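Local structure of transmembrane oligosaccharyl transferase (Archaeoglobus fulgidus, 3WAJ) at residues T80-F85 against N160-W165; P48-R53 against N568-G573; R65-P70 against I274-F279; A167-S172 against I208-L213. The protein is an archaeal membrane protein of the STT3/AglB oligosaccharyl transferase family, combining a GT-C-class transmembrane part with a large C-terminal part and carrying a zinc ion. All blocks are in the same frame, centred on the assembly; numbering follows the deposited sequence.

In the fold
Contacts 1, 3 and 4 lie within the N-terminal STT3 part, whereas contact 2 ties helix 47-60 to a loop of the AglB core domain, more than 500 residues further on. Along the chain, contact 2 spans the widest loop; contact 3 falls within it, and contacts 1 and 4 follow one another inside contact 3, sharing helix 163-181. Contact 1, at the zinc site, is centred about 12 Å from the centres of contacts 2 and 3 and about 11 Å from that of contact 4. Probable hydrogen bonds join it to contacts 2 and 4 (Tyr-51 OH to His-162 ND1, Phe-85 N to Leu-213 O), and Phe-570 of the core domain packs on His-81.

Contact 1: residues T80-F85 against N160-W165; sequences THFGPF and NDHHIW. With ZN (zinc ion), chain B; SO4 (sulfate ion), chain C.
Phe-82 and Phe-85 of segment 80-85 meet His-162 and Trp-165 of segment 160-165 beside the zinc site of this GT-C-class membrane part. Asp-161 OD2 and His-163 NE2 each bind the zinc ion at 2.2 Å; Asp-47 is the third protein residue of the site, and waters fill further positions. His-81 touches the second segment only through a sulfate ion, probably taken up from the crystallisation liquor: its NE2 donates to O1 at 3.1 Å, nearly straight at 173°. From the other side of the contact, His-162 NE2 donates to sulfate O4 at 2.6 Å, so the two imidazoles grip one anion by different oxygens. Phe-82 comes next, and its face receives the edge of the His-162 ring in a T-shaped pair, with the planes at 85° and the centroids 5.4 Å apart. His-162 reaches this place with CG tucked between its backbone N and carbonyl carbon (chi1 58°). Tyr-51, stacked on Phe-82, bonds through OH to His-162 ND1, so both ring nitrogens have partners in this crystal, which would restrict its rotation. Beyond the Gly-83 N-cap, Phe-85 directs its edge at a face of Trp-165, whose opposite face bears Ile-164 CG2. The indole is thereby held between two groups, and Phe-85 CE1 lies 3.4 Å from Trp-165 CD2.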
# COMPACT_ATOMS: atom_id res chain seq x y z
N THR A 80 11.96 0.13 -10.00
CA THR A 80 11.59 0.86 -8.80
C THR A 80 11.08 2.24 -9.17
O THR A 80 11.86 3.10 -9.60
CB THR A 80 12.82 1.01 -7.85
OG1 THR A 80 13.82 1.82 -8.49
CG2 THR A 80 13.44 -0.32 -7.57
N HIS A 81 9.78 2.48 -9.00
CA HIS A 81 9.29 3.83 -9.25
C HIS A 81 9.53 4.78 -8.07
O HIS A 81 9.39 6.00 -8.24
CB HIS A 81 7.83 3.86 -9.67
CG HIS A 81 6.88 3.54 -8.56
ND1 HIS A 81 6.56 2.24 -8.22
CD2 HIS A 81 6.18 4.34 -7.72
CE1 HIS A 81 5.71 2.26 -7.20
NE2 HIS A 81 5.46 3.52 -6.88
N PHE A 82 9.88 4.25 -6.90
CA PHE A 82 10.10 5.12 -5.73
C PHE A 82 11.22 6.10 -6.01
O PHE A 82 12.32 5.71 -6.41
CB PHE A 82 10.44 4.30 -4.48
CG PHE A 82 9.24 3.72 -3.80
CD1 PHE A 82 8.00 3.66 -4.45
CD2 PHE A 82 9.34 3.23 -2.50
CE1 PHE A 82 6.88 3.11 -3.81
CE2 PHE A 82 8.23 2.68 -1.85
CZ PHE A 82 7.00 2.62 -2.50
N GLY A 83 10.94 7.38 -5.79
CA GLY A 83 11.82 8.44 -6.23
C GLY A 83 13.11 8.63 -5.45
O GLY A 83 13.21 8.22 -4.29
N PRO A 84 14.10 9.26 -6.10
CA PRO A 84 15.37 9.52 -5.42
C PRO A 84 15.28 10.52 -4.28
O PRO A 84 16.12 10.43 -3.39
CB PRO A 84 16.28 10.06 -6.54
CG PRO A 84 15.33 10.50 -7.65
CD PRO A 84 14.15 9.59 -7.54
N PHE A 85 14.31 11.44 -4.27
CA PHE A 85 14.28 12.40 -3.16
C PHE A 85 14.32 11.73 -1.79
O PHE A 85 15.19 12.01 -0.95
CB PHE A 85 13.10 13.37 -3.21
CG PHE A 85 12.98 14.20 -1.96
CD1 PHE A 85 12.03 13.91 -1.00
CD2 PHE A 85 13.89 15.24 -1.72
CE1 PHE A 85 11.96 14.66 0.18
CE2 PHE A 85 13.81 16.00 -0.54
CZ PHE A 85 12.85 15.71 0.41
N ASN A 160 7.13 6.38 6.68
CA ASN A 160 8.12 6.99 5.82
C ASN A 160 7.87 6.70 4.34
O ASN A 160 8.50 5.83 3.75
CB ASN A 160 9.52 6.52 6.22
CG ASN A 160 10.59 7.23 5.44
OD1 ASN A 160 10.48 8.43 5.18
ND2 ASN A 160 11.60 6.49 5.03
N ASP A 161 6.93 7.45 3.76
CA ASP A 161 6.51 7.27 2.39
C ASP A 161 6.58 8.65 1.72
O ASP A 161 6.79 9.66 2.40
CB ASP A 161 5.09 6.68 2.35
CG ASP A 161 4.77 5.97 1.04
OD1 ASP A 161 5.47 6.19 0.03
OD2 ASP A 161 3.80 5.19 1.03
N HIS A 162 6.42 8.70 0.40
CA HIS A 162 6.65 9.94 -0.32
C HIS A 162 5.41 10.85 -0.42
O HIS A 162 5.49 11.94 -0.98
CB HIS A 162 7.22 9.65 -1.72
CG HIS A 162 6.34 8.77 -2.56
ND1 HIS A 162 6.78 7.58 -3.11
CD2 HIS A 162 5.04 8.90 -2.94
CE1 HIS A 162 5.79 7.02 -3.80
NE2 HIS A 162 4.73 7.81 -3.71
N HIS A 163 4.28 10.41 0.12
CA HIS A 163 3.03 11.18 -0.06
C HIS A 163 3.08 12.53 0.67
O HIS A 163 2.53 13.52 0.18
CB HIS A 163 1.77 10.37 0.32
CG HIS A 163 1.70 9.03 -0.32
ND1 HIS A 163 1.47 8.86 -1.68
CD2 HIS A 163 1.82 7.77 0.19
CE1 HIS A 163 1.47 7.57 -1.97
NE2 HIS A 163 1.67 6.89 -0.84
N ILE A 164 3.72 12.58 1.83
CA ILE A 164 3.87 13.88 2.49
C ILE A 164 4.71 14.80 1.61
O ILE A 164 4.44 15.99 1.53
CB ILE A 164 4.45 13.78 3.94
CG1 ILE A 164 4.60 15.18 4.55
CG2 ILE A 164 5.79 13.05 3.97
CD1 ILE A 164 3.27 15.89 4.79
N TRP A 165 5.69 14.23 0.91
CA TRP A 165 6.60 15.04 0.11
C TRP A 165 6.02 15.49 -1.22
O TRP A 165 6.43 16.52 -1.77
CB TRP A 165 7.93 14.32 -0.08
CG TRP A 165 8.59 14.04 1.25
CD1 TRP A 165 8.69 12.83 1.88
CD2 TRP A 165 9.20 15.00 2.11
NE1 TRP A 165 9.35 12.98 3.07
CE2 TRP A 165 9.67 14.30 3.24
CE3 TRP A 165 9.40 16.38 2.04
CZ2 TRP A 165 10.34 14.95 4.30
CZ3 TRP A 165 10.06 17.02 3.08
CH2 TRP A 165 10.52 16.30 4.20
ZN ZN B . 2.32 4.85 -0.56
S SO4 C . 2.56 5.50 -5.52
O1 SO4 C . 3.48 4.61 -4.80
O2 SO4 C . 2.58 5.11 -6.94
O3 SO4 C . 1.22 5.34 -4.97
O4 SO4 C . 2.95 6.91 -5.42
O HOH W 1 4.23 4.97 -1.79
O HOH W 2 0.77 4.17 -2.41
O HOH W 3 1.34 3.22 0.48

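Contact 2: residues P48-R53 against N568-G573; sequences PWYYYR and NPFQAG
Tyr-50, on helix 47-60, faces Phe-570 in a loop whose backbone stays well back: the nearest CA atoms of the two segments, those of Tyr-50 and Pro-569, are 9.5 Å apart. A type I beta turn runs from Asn-568 to Gln-571, closed by Gln-571 N to Asn-568 O at 2.9 Å, and a second backbone bond, Asn-568 N to Ala-572 O at 3.0 Å, spans it. The turn belongs to the AglB core domain and the helix to the N-terminal STT3 part, so the contact joins two parts of the protein far apart in sequence. Two side chains bridge the gap. Phe-570 approaches edge-on over one face of the Tyr-50 ring, a T-shaped pair with planes at 89° and centroids 5.3 Å apart. Tyr-50 carries its CG anti to the backbone N (chi1 -165°), which swings the ring off the helix toward the loop. Its rotation is further defined by His-555, stacked on the ring, and by Asp-69 OD2, hydrogen-bonded to the phenol OH. Phe-570 also meets the rings of His-81 and Phe-82, and its side chain lies about 8 Å from the zinc ion (nearest atoms), so the loop packs close to the metal site. A single atom does the touching: Phe-570 CZ sits toward the rim of the phenol ring, 3.8 Å from Tyr-50 CD2 and 4.0 Å from Tyr-50 CE2.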
# COMPACT_ATOMS: atom_id res chain seq x y z
N PRO A 48 6.57 2.08 3.43
CA PRO A 48 7.75 2.51 4.19
C PRO A 48 8.78 1.38 4.35
O PRO A 48 9.97 1.68 4.44
CB PRO A 48 7.18 2.92 5.54
CG PRO A 48 5.75 3.34 5.22
CD PRO A 48 5.31 2.36 4.16
N TRP A 49 8.34 0.13 4.40
CA TRP A 49 9.32 -0.96 4.45
C TRP A 49 10.17 -1.05 3.18
O TRP A 49 11.33 -1.46 3.23
CB TRP A 49 8.64 -2.29 4.78
CG TRP A 49 8.07 -2.25 6.17
CD1 TRP A 49 6.85 -1.73 6.54
CD2 TRP A 49 8.71 -2.68 7.39
NE1 TRP A 49 6.69 -1.84 7.90
CE2 TRP A 49 7.82 -2.41 8.45
CE3 TRP A 49 9.94 -3.26 7.68
CZ2 TRP A 49 8.12 -2.72 9.79
CZ3 TRP A 49 10.24 -3.58 9.01
CH2 TRP A 49 9.33 -3.31 10.05
N TYR A 50 9.59 -0.68 2.05
CA TYR A 50 10.33 -0.74 0.80
C TYR A 50 11.30 0.44 0.66
O TYR A 50 12.41 0.26 0.15
CB TYR A 50 9.39 -0.83 -0.42
CG TYR A 50 10.14 -1.25 -1.64
CD1 TYR A 50 10.57 -2.57 -1.79
CD2 TYR A 50 10.47 -0.34 -2.64
CE1 TYR A 50 11.28 -3.00 -2.91
CE2 TYR A 50 11.18 -0.75 -3.79
CZ TYR A 50 11.59 -2.08 -3.90
OH TYR A 50 12.30 -2.51 -5.00
N TYR A 51 10.89 1.63 1.10
CA TYR A 51 11.86 2.73 1.23
C TYR A 51 13.06 2.27 2.04
O TYR A 51 14.21 2.45 1.64
CB TYR A 51 11.24 4.01 1.80
CG TYR A 51 10.75 4.87 0.68
CD1 TYR A 51 11.65 5.44 -0.22
CD2 TYR A 51 9.39 5.06 0.46
CE1 TYR A 51 11.20 6.18 -1.30
CE2 TYR A 51 8.93 5.81 -0.61
CZ TYR A 51 9.84 6.35 -1.48
OH TYR A 51 9.37 7.10 -2.53
N TYR A 52 12.77 1.66 3.18
CA TYR A 52 13.77 1.11 4.07
C TYR A 52 14.72 0.19 3.30
O TYR A 52 15.94 0.33 3.40
CB TYR A 52 13.04 0.39 5.20
CG TYR A 52 13.85 -0.48 6.12
CD1 TYR A 52 13.46 -1.81 6.35
CD2 TYR A 52 14.96 0.00 6.80
CE1 TYR A 52 14.15 -2.63 7.22
CE2 TYR A 52 15.68 -0.83 7.68
CZ TYR A 52 15.26 -2.14 7.88
OH TYR A 52 15.93 -2.98 8.74
N ARG A 53 14.15 -0.74 2.53
CA ARG A 53 14.93 -1.66 1.72
C ARG A 53 15.85 -0.87 0.77
O ARG A 53 17.04 -1.18 0.64
CB ARG A 53 13.99 -2.61 0.94
CG ARG A 53 14.66 -3.59 -0.04
CD ARG A 53 15.08 -2.93 -1.40
NE ARG A 53 15.65 -3.93 -2.30
CZ ARG A 53 16.86 -4.46 -2.15
NH1 ARG A 53 17.65 -4.04 -1.16
NH2 ARG A 53 17.29 -5.38 -2.99
N ASN A 568 3.88 -8.51 -4.77
CA ASN A 568 4.31 -7.17 -4.33
C ASN A 568 3.14 -6.29 -3.99
O ASN A 568 2.07 -6.42 -4.60
CB ASN A 568 4.90 -6.41 -5.55
CG ASN A 568 6.38 -6.51 -5.64
OD1 ASN A 568 7.04 -6.78 -4.64
ND2 ASN A 568 6.92 -6.30 -6.83
N PRO A 569 3.36 -5.30 -3.12
CA PRO A 569 2.36 -4.24 -2.95
C PRO A 569 2.31 -3.23 -4.11
O PRO A 569 1.52 -2.29 -4.03
CB PRO A 569 2.78 -3.58 -1.63
CG PRO A 569 3.51 -4.70 -0.88
CD PRO A 569 4.31 -5.35 -1.99
N PHE A 570 3.13 -3.41 -5.15
CA PHE A 570 2.92 -2.72 -6.44
C PHE A 570 1.99 -3.54 -7.32
O PHE A 570 1.84 -3.22 -8.50
CB PHE A 570 4.23 -2.55 -7.22
CG PHE A 570 5.34 -1.97 -6.41
CD1 PHE A 570 5.13 -0.83 -5.66
CD2 PHE A 570 6.58 -2.58 -6.38
CE1 PHE A 570 6.15 -0.30 -4.88
CE2 PHE A 570 7.60 -2.06 -5.60
CZ PHE A 570 7.38 -0.92 -4.86
N GLN A 571 1.42 -4.60 -6.75
CA GLN A 571 0.52 -5.54 -7.44
C GLN A 571 1.18 -6.35 -8.56
O GLN A 571 0.50 -6.78 -9.49
CB GLN A 571 -0.77 -4.85 -7.90
CG GLN A 571 -1.59 -4.28 -6.73
CD GLN A 571 -2.78 -3.43 -7.18
OE1 GLN A 571 -3.02 -3.25 -8.37
NE2 GLN A 571 -3.53 -2.92 -6.21
N ALA A 572 2.49 -6.56 -8.45
CA ALA A 572 3.20 -7.51 -9.30
C ALA A 572 3.04 -8.94 -8.74
O ALA A 572 2.93 -9.13 -7.53
CB ALA A 572 4.67 -7.16 -9.36
N GLY A 573 3.03 -9.94 -9.63
CA GLY A 573 3.05 -11.33 -9.20
C GLY A 573 1.73 -11.90 -8.67
O GLY A 573 1.72 -12.99 -8.07

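Contact 3: residues R65-P70 against I274-F279; sequences RIWFDP and IFYSPF
Trp-67 meets Tyr-276 through one corner of its indole, and the tight part of the contact is there: Trp-67 CZ3 lies 3.8 Å from Tyr-276 CD2 and 3.9 Å from both CB and CG of Tyr-276. The rings are inclined to one another, planes at 58° and centroids 5.7 Å apart, a slanted meeting with little overlap, in keeping with the 81 Å² buried in all. Within the first segment, Arg-65 NE lies 3.6 Å above the indole plane of Trp-67, toward its rim, and side-on the guanidinium holds Ile-66 O with two nitrogens, NE at 2.8 Å and NH2 at 3.1 Å. Both bonds run in the guanidinium plane, which holds the orientation of that plane, while NH1 reaches Phe-82 O. The indole emerges where the chain enters a small antiparallel pair of strands, 68-69 with 78-79, and the Trp-67 backbone is bonded to that of Thr-80; the partner segment leads into helix 278-303, so the contact sets this two-stranded element against the loop before a long helix of the STT3 part. Tyr-276 is anchored as well, its OH bonded to Val-212 O and its ring resting on Pro-84. Away from this corner the contact is loose: Phe-275, partly exposed, makes no contact with segment 65-70. At the far end of segment 274-279, Ser-277 OG caps the helix by a weak bond from Phe-279 N.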
# COMPACT_ATOMS: atom_id res chain seq x y z
N ARG A 65 22.20 4.37 -6.41
CA ARG A 65 21.01 3.63 -6.00
C ARG A 65 20.58 2.74 -7.14
O ARG A 65 20.96 2.98 -8.28
CB ARG A 65 19.87 4.57 -5.56
CG ARG A 65 19.41 5.56 -6.62
CD ARG A 65 17.96 5.96 -6.39
NE ARG A 65 17.02 4.88 -6.73
CZ ARG A 65 15.70 4.96 -6.62
NH1 ARG A 65 15.14 6.08 -6.16
NH2 ARG A 65 14.93 3.92 -6.95
N ILE A 66 19.82 1.70 -6.82
CA ILE A 66 19.26 0.81 -7.85
C ILE A 66 18.01 1.43 -8.48
O ILE A 66 17.37 2.32 -7.89
CB ILE A 66 18.90 -0.55 -7.24
CG1 ILE A 66 17.77 -0.38 -6.22
CG2 ILE A 66 20.13 -1.18 -6.59
CD1 ILE A 66 17.18 -1.69 -5.72
N TRP A 67 17.65 0.95 -9.67
CA TRP A 67 16.43 1.37 -10.35
C TRP A 67 15.69 0.14 -10.79
O TRP A 67 14.68 0.19 -11.51
CB TRP A 67 16.78 2.24 -11.58
CG TRP A 67 17.47 3.48 -11.14
CD1 TRP A 67 18.82 3.68 -11.05
CD2 TRP A 67 16.84 4.68 -10.67
NE1 TRP A 67 19.07 4.94 -10.57
CE2 TRP A 67 17.88 5.58 -10.33
CE3 TRP A 67 15.51 5.08 -10.51
CZ2 TRP A 67 17.61 6.86 -9.84
CZ3 TRP A 67 15.25 6.34 -10.03
CH2 TRP A 67 16.30 7.23 -9.70
N PHE A 68 16.21 -1.00 -10.33
CA PHE A 68 15.57 -2.29 -10.55
C PHE A 68 15.94 -3.24 -9.41
O PHE A 68 17.04 -3.18 -8.86
CB PHE A 68 15.99 -2.84 -11.92
CG PHE A 68 15.37 -4.17 -12.25
CD1 PHE A 68 14.10 -4.23 -12.83
CD2 PHE A 68 16.04 -5.35 -11.98
CE1 PHE A 68 13.52 -5.45 -13.14
CE2 PHE A 68 15.47 -6.59 -12.29
CZ PHE A 68 14.20 -6.64 -12.87
N ASP A 69 14.99 -4.11 -9.04
CA ASP A 69 15.12 -4.88 -7.81
C ASP A 69 14.69 -6.30 -8.07
O ASP A 69 13.51 -6.62 -8.03
CB ASP A 69 14.26 -4.24 -6.70
CG ASP A 69 14.36 -4.98 -5.34
OD1 ASP A 69 15.19 -5.89 -5.19
OD2 ASP A 69 13.61 -4.61 -4.41
N PRO A 70 15.66 -7.18 -8.36
CA PRO A 70 15.34 -8.58 -8.64
C PRO A 70 14.92 -9.34 -7.39
O PRO A 70 14.51 -10.50 -7.47
CB PRO A 70 16.66 -9.15 -9.19
CG PRO A 70 17.71 -8.25 -8.63
CD PRO A 70 17.09 -6.88 -8.60
N ILE A 274 5.25 7.25 -14.52
CA ILE A 274 5.52 6.93 -13.10
C ILE A 274 7.00 6.57 -12.81
O ILE A 274 7.62 7.12 -11.90
CB ILE A 274 4.50 5.89 -12.51
CG1 ILE A 274 4.57 5.85 -10.98
CG2 ILE A 274 4.69 4.51 -13.13
CD1 ILE A 274 4.23 7.18 -10.28
N PHE A 275 7.57 5.67 -13.60
CA PHE A 275 9.00 5.38 -13.55
C PHE A 275 9.87 6.53 -14.06
O PHE A 275 9.39 7.43 -14.78
CB PHE A 275 9.28 4.10 -14.33
CG PHE A 275 8.57 2.89 -13.80
CD1 PHE A 275 9.04 2.24 -12.65
CD2 PHE A 275 7.41 2.40 -14.41
CE1 PHE A 275 8.39 1.10 -12.13
CE2 PHE A 275 6.75 1.27 -13.90
CZ PHE A 275 7.24 0.62 -12.75
N TYR A 276 11.15 6.52 -13.70
CA TYR A 276 12.05 7.63 -14.02
C TYR A 276 12.60 7.57 -15.45
O TYR A 276 13.64 6.96 -15.73
CB TYR A 276 13.11 7.81 -12.93
CG TYR A 276 12.46 8.47 -11.74
CD1 TYR A 276 12.44 9.86 -11.62
CD2 TYR A 276 11.78 7.72 -10.79
CE1 TYR A 276 11.79 10.48 -10.56
CE2 TYR A 276 11.12 8.33 -9.73
CZ TYR A 276 11.13 9.71 -9.62
OH TYR A 276 10.49 10.31 -8.56
N SER A 277 11.86 8.21 -16.35
CA SER A 277 12.02 8.05 -17.79
C SER A 277 12.27 9.40 -18.44
O SER A 277 12.16 10.44 -17.79
CB SER A 277 10.79 7.37 -18.39
OG SER A 277 9.68 8.24 -18.45
N PRO A 278 12.63 9.41 -19.74
CA PRO A 278 12.84 10.76 -20.27
C PRO A 278 11.54 11.47 -20.65
O PRO A 278 11.60 12.64 -21.04
CB PRO A 278 13.75 10.52 -21.49
CG PRO A 278 13.50 9.11 -21.90
CD PRO A 278 13.12 8.34 -20.65
N PHE A 279 10.40 10.80 -20.51
CA PHE A 279 9.11 11.46 -20.70
C PHE A 279 8.99 12.72 -19.82
O PHE A 279 8.61 13.80 -20.29
CB PHE A 279 7.95 10.52 -20.37
CG PHE A 279 6.60 11.19 -20.44
CD1 PHE A 279 5.88 11.46 -19.29
CD2 PHE A 279 6.07 11.58 -21.67
CE1 PHE A 279 4.64 12.09 -19.35
CE2 PHE A 279 4.83 12.22 -21.74
CZ PHE A 279 4.12 12.48 -20.58

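Contact 4: residues A167-S172 against I208-L213; sequences AFWQVS and IGLYVL
Leu-210 presses on the indole of Trp-169 where helices 163-181 and 199-214 pack side by side. Its CB stands over the middle of the indole, 3.7 Å from Trp-169 CD2, and the extended chain beyond places CD1 over the six-membered ring, a CH-pi contact 3.6 Å from the centroid and 21° off the normal. With CG anti to the carbonyl carbon (chi1 -64°), Trp-169 offers that face to the neighbouring helix. At its base, Trp-169 CB lies 3.6 Å from Tyr-211 CA, and the CA atoms of the same two residues are 4.9 Å apart, the nearest CA pair of the two segments. Gln-170 completes the first shell: its CB sits over the Tyr-211 ring, 4.2 Å from the centroid, in a second CH-pi contact.

The helices set this up by running nearly antiparallel, at 155°, with local axes 8.4 Å apart, a helix-helix packing inside the membrane part. Phe-168 CD2 lies against the opposite face of the indole, and Phe-85 meets Trp-169 edge-to-face, so the indole is held from several directions. Further out, Tyr-211 OH is hydrogen-bonded to Tyr-430 OH, and Ile-221 touches both Gln-170 and Tyr-211. Within the first helix, Ser-172 OG donates to Phe-168 O at 2.7 Å, reaching it from the face opposite to Ser-172 N, so this hydroxyl donates within its own helix. With no hydrogen bond between the two segments, cohesion here rests on dispersion and CH-pi contacts, and the polar bonds lie within each helix or run to residues outside the pair.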
# COMPACT_ATOMS: atom_id res chain seq x y z
N ALA A 167 2.91 16.43 -1.29
CA ALA A 167 2.21 17.62 -0.81
C ALA A 167 3.17 18.77 -0.54
O ALA A 167 2.96 19.90 -1.00
CB ALA A 167 1.39 17.30 0.43
N PHE A 168 4.26 18.49 0.17
CA PHE A 168 5.21 19.51 0.55
C PHE A 168 5.82 20.20 -0.67
O PHE A 168 5.85 21.42 -0.75
CB PHE A 168 6.30 18.90 1.45
CG PHE A 168 7.27 19.91 2.02
CD1 PHE A 168 7.17 20.29 3.35
CD2 PHE A 168 8.29 20.45 1.24
CE1 PHE A 168 8.06 21.20 3.89
CE2 PHE A 168 9.18 21.36 1.77
CZ PHE A 168 9.07 21.74 3.10
N TRP A 169 6.33 19.43 -1.63
CA TRP A 169 6.96 20.07 -2.78
C TRP A 169 5.95 20.70 -3.75
O TRP A 169 6.28 21.67 -4.44
CB TRP A 169 7.95 19.13 -3.49
CG TRP A 169 9.12 18.74 -2.60
CD1 TRP A 169 9.43 17.49 -2.13
CD2 TRP A 169 10.12 19.62 -2.04
NE1 TRP A 169 10.55 17.53 -1.34
CE2 TRP A 169 10.99 18.83 -1.26
CE3 TRP A 169 10.35 21.00 -2.13
CZ2 TRP A 169 12.09 19.38 -0.57
CZ3 TRP A 169 11.44 21.54 -1.46
CH2 TRP A 169 12.29 20.73 -0.68
N GLN A 170 4.73 20.17 -3.82
CA GLN A 170 3.74 20.75 -4.73
C GLN A 170 3.36 22.15 -4.26
O GLN A 170 3.41 23.11 -5.04
CB GLN A 170 2.48 19.89 -4.84
CG GLN A 170 1.51 20.41 -5.91
CD GLN A 170 0.10 19.89 -5.72
OE1 GLN A 170 -0.40 19.10 -6.53
NE2 GLN A 170 -0.55 20.33 -4.66
N VAL A 171 2.97 22.25 -2.99
CA VAL A 171 2.65 23.52 -2.36
C VAL A 171 3.86 24.47 -2.42
O VAL A 171 3.71 25.64 -2.76
CB VAL A 171 2.20 23.32 -0.91
CG1 VAL A 171 1.84 24.66 -0.26
CG2 VAL A 171 1.00 22.39 -0.87
N SER A 172 5.03 23.95 -2.09
CA SER A 172 6.28 24.70 -2.20
C SER A 172 6.45 25.26 -3.59
O SER A 172 6.84 26.41 -3.75
CB SER A 172 7.50 23.83 -1.86
OG SER A 172 7.56 23.55 -0.48
N ILE A 208 10.07 22.37 -8.03
CA ILE A 208 9.45 21.50 -9.03
C ILE A 208 10.29 20.24 -9.22
O ILE A 208 9.79 19.11 -9.07
CB ILE A 208 9.22 22.19 -10.37
CG1 ILE A 208 8.10 23.23 -10.23
CG2 ILE A 208 8.86 21.16 -11.45
CD1 ILE A 208 7.87 24.04 -11.47
N GLY A 209 11.57 20.43 -9.52
CA GLY A 209 12.53 19.34 -9.60
C GLY A 209 12.38 18.36 -8.45
O GLY A 209 12.31 17.15 -8.68
N LEU A 210 12.31 18.89 -7.23
CA LEU A 210 12.24 18.02 -6.05
C LEU A 210 10.91 17.29 -6.01
O LEU A 210 10.84 16.12 -5.62
CB LEU A 210 12.49 18.80 -4.76
CG LEU A 210 13.93 19.29 -4.65
CD1 LEU A 210 14.18 20.01 -3.34
CD2 LEU A 210 14.89 18.12 -4.79
N TYR A 211 9.85 17.97 -6.46
CA TYR A 211 8.53 17.34 -6.59
C TYR A 211 8.57 16.09 -7.49
O TYR A 211 8.19 15.00 -7.07
CB TYR A 211 7.50 18.37 -7.07
CG TYR A 211 6.09 17.85 -7.18
CD1 TYR A 211 5.57 16.99 -6.23
CD2 TYR A 211 5.27 18.22 -8.24
CE1 TYR A 211 4.28 16.51 -6.33
CE2 TYR A 211 3.98 17.74 -8.34
CZ TYR A 211 3.49 16.88 -7.38
OH TYR A 211 2.21 16.39 -7.48
N VAL A 212 9.06 16.23 -8.72
CA VAL A 212 9.18 15.08 -9.62
C VAL A 212 10.15 14.04 -9.06
O VAL A 212 9.98 12.84 -9.27
CB VAL A 212 9.64 15.51 -11.05
CG1 VAL A 212 9.55 14.34 -12.03
CG2 VAL A 212 8.81 16.69 -11.57
N LEU A 213 11.16 14.49 -8.32
CA LEU A 213 12.13 13.54 -7.76
C LEU A 213 11.55 12.80 -6.55
O LEU A 213 12.09 11.78 -6.12
CB LEU A 213 13.47 14.22 -7.44
CG LEU A 213 14.29 14.74 -8.63
CD1 LEU A 213 15.70 15.19 -8.22
CD2 LEU A 213 14.36 13.69 -9.72